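Local structure of uncharacterized protein (Ruminococcus gnavus, 4QAN) at residues A[57-62]-A[134-139]. The protein is of unknown function but adopts a cystatin-like fold, is a divergent member of the NTF2-like superfamily and has a magnesium-binding site. Residues are numbered along the deposited sequence; the frame is centred on the assembly and turned at random.
Sequences LQINFV and ECLAAQ
Asn60 N donates to Cys135 O, the one hydrogen bond between residues 57-62 and 134-139. At 2.7 Å between Asn60 N and Cys135 O the bond is short; its N-H...O angle of 155° is moderately bent, and the donor lies 19° off the carbonyl plane. The acceptor belongs to the last turn of helix 126-135, which closes in a Schellman motif with Ala137 at positive phi as its C-prime residue; its Ala137 N to Glu134 O bond is weak at 3.3 Å. The donor belongs to Asn60, the N-cap of helix 61-67; its side-chain OD1 accepts from Lys63 N.

Around this bond, carbon atoms pack on backbone oxygens. Asn60 CB lies against two of them, 3.2 Å from Cys135 O and 3.5 Å from Glu134 O; with CG anti to the backbone N (chi1 -174°), the amide reaches forward over the first turn of helix 61-67 while CB faces the other segment. Ile59 CG1 lies 3.5 Å from Cys135 O, and Ala137 CB presses against Gln58 O at 3.1 Å, a tight approach.

Apolar contact is thin: Leu136 CD2 points at the flank of the Ile59 CD1 methyl, 4.2 Å away. Leu136 otherwise packs on Val162 of strand 153-164, while its carbonyl oxygen bonds Tyr164 OH.

The contact therefore joins the two-residue link between helices 52-58 and 61-67 to the end of helix 126-135 mainly through backbone polarity: the Cys135 carbonyl at the helix end is satisfied by the backbone N-H of the N-cap residue.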
loop_
_atom_site.group_PDB
_atom_site.type_symbol
_atom_site.label_atom_id
_atom_site.label_comp_id
_atom_site.label_asym_id
_atom_site.label_seq_id
_atom_site.Cartn_x
_atom_site.Cartn_y
_atom_site.Cartn_z
ATOM N N LEU A 57 -7.241 8.256 4.769
ATOM C CA LEU A 57 -8.374 8.545 5.659
ATOM C C LEU A 57 -9.576 9.253 4.996
ATOM O O LEU A 57 -10.686 9.186 5.530
ATOM C CB LEU A 57 -7.895 9.366 6.855
ATOM C CG LEU A 57 -6.851 8.665 7.738
ATOM C CD1 LEU A 57 -6.162 9.671 8.660
ATOM C CD2 LEU A 57 -7.488 7.539 8.534
ATOM N N GLN A 58 -9.369 9.874 3.828
ATOM C CA GLN A 58 -10.371 10.758 3.207
ATOM C C GLN A 58 -10.945 10.293 1.862
ATOM O O GLN A 58 -12.052 10.694 1.495
ATOM C CB GLN A 58 -9.772 12.154 2.997
ATOM C CG GLN A 58 -9.204 12.796 4.247
ATOM C CD GLN A 58 -10.288 13.154 5.224
ATOM O OE1 GLN A 58 -11.051 14.094 4.993
ATOM N NE2 GLN A 58 -10.377 12.405 6.319
ATOM N N ILE A 59 -10.198 9.475 1.124
ATOM C CA ILE A 59 -10.599 9.117 -0.232
ATOM C C ILE A 59 -12.057 8.639 -0.334
ATOM O O ILE A 59 -12.520 7.862 0.490
ATOM C CB ILE A 59 -9.647 8.075 -0.869
ATOM C CG1 ILE A 59 -9.924 7.966 -2.370
ATOM C CG2 ILE A 59 -9.786 6.714 -0.196
ATOM C CD1 ILE A 59 -8.759 7.442 -3.169
ATOM N N ASN A 60 -12.758 9.119 -1.363
ATOM C CA ASN A 60 -14.149 8.764 -1.627
ATOM C C ASN A 60 -14.210 7.519 -2.495
ATOM O O ASN A 60 -13.917 7.572 -3.696
ATOM C CB ASN A 60 -14.858 9.927 -2.326
ATOM C CG ASN A 60 -16.358 9.699 -2.507
ATOM O OD1 ASN A 60 -16.832 8.577 -2.720
ATOM N ND2 ASN A 60 -17.109 10.789 -2.462
ATOM N N PHE A 61 -14.602 6.412 -1.873
ATOM C CA PHE A 61 -14.659 5.107 -2.516
ATOM C C PHE A 61 -15.487 5.147 -3.793
ATOM O O PHE A 61 -14.995 4.797 -4.866
ATOM C CB PHE A 61 -15.244 4.086 -1.529
ATOM C CG PHE A 61 -15.332 2.696 -2.065
ATOM C CD1 PHE A 61 -16.430 2.295 -2.821
ATOM C CD2 PHE A 61 -14.344 1.777 -1.799
ATOM C CE1 PHE A 61 -16.525 1.007 -3.319
ATOM C CE2 PHE A 61 -14.430 0.479 -2.295
ATOM C CZ PHE A 61 -15.521 0.096 -3.058
ATOM N N VAL A 62 -16.740 5.584 -3.666
ATOM C CA VAL A 62 -17.686 5.601 -4.787
ATOM C C VAL A 62 -17.166 6.431 -5.949
ATOM O O VAL A 62 -17.101 5.950 -7.085
ATOM C CB VAL A 62 -19.080 6.126 -4.359
ATOM C CG1 VAL A 62 -19.923 6.501 -5.570
ATOM C CG2 VAL A 62 -19.810 5.082 -3.530
ATOM N N GLU A 134 -13.212 15.742 -5.682
ATOM C CA GLU A 134 -14.368 15.003 -5.194
ATOM C C GLU A 134 -14.007 13.529 -4.943
ATOM O O GLU A 134 -14.415 12.954 -3.936
ATOM C CB GLU A 134 -15.508 15.127 -6.207
ATOM C CG GLU A 134 -16.894 14.931 -5.632
ATOM C CD GLU A 134 -17.969 14.942 -6.707
ATOM O OE1 GLU A 134 -17.720 15.481 -7.809
ATOM O OE2 GLU A 134 -19.068 14.404 -6.448
ATOM N N CYS A 135 -13.249 12.930 -5.863
ATOM C CA CYS A 135 -12.659 11.597 -5.660
ATOM C C CYS A 135 -11.872 11.511 -4.342
ATOM O O CYS A 135 -12.001 10.557 -3.572
ATOM C CB CYS A 135 -11.705 11.236 -6.817
ATOM S SG CYS A 135 -12.472 10.780 -8.395
ATOM N N LEU A 136 -11.054 12.527 -4.094
ATOM C CA LEU A 136 -10.150 12.520 -2.956
ATOM C C LEU A 136 -10.778 13.086 -1.684
ATOM O O LEU A 136 -10.155 13.040 -0.616
ATOM C CB LEU A 136 -8.886 13.296 -3.318
ATOM C CG LEU A 136 -8.074 12.746 -4.499
ATOM C CD1 LEU A 136 -6.934 13.686 -4.851
ATOM C CD2 LEU A 136 -7.521 11.375 -4.184
ATOM N N ALA A 137 -12.012 13.589 -1.795
ATOM C CA ALA A 137 -12.671 14.351 -0.723
ATOM C C ALA A 137 -11.763 15.487 -0.230
ATOM O O ALA A 137 -11.630 15.731 0.973
ATOM C CB ALA A 137 -13.073 13.441 0.424
ATOM N N ALA A 138 -11.151 16.180 -1.187
ATOM C CA ALA A 138 -10.130 17.179 -0.902
ATOM C C ALA A 138 -10.700 18.585 -0.976
ATOM O O ALA A 138 -11.670 18.837 -1.685
ATOM C CB ALA A 138 -8.985 17.035 -1.885
ATOM N N GLN A 139 -10.079 19.501 -0.246
ATOM C CA GLN A 139 -10.456 20.910 -0.315
ATOM C C GLN A 139 -10.158 21.483 -1.700
ATOM O O GLN A 139 -11.026 22.086 -2.310
ATOM C CB GLN A 139 -9.714 21.714 0.744
ATOM C CG GLN A 139 -10.078 21.337 2.165
ATOM C CD GLN A 139 -9.502 22.319 3.163
ATOM O OE1 GLN A 139 -8.293 22.561 3.181
ATOM N NE2 GLN A 139 -10.363 22.901 3.991
#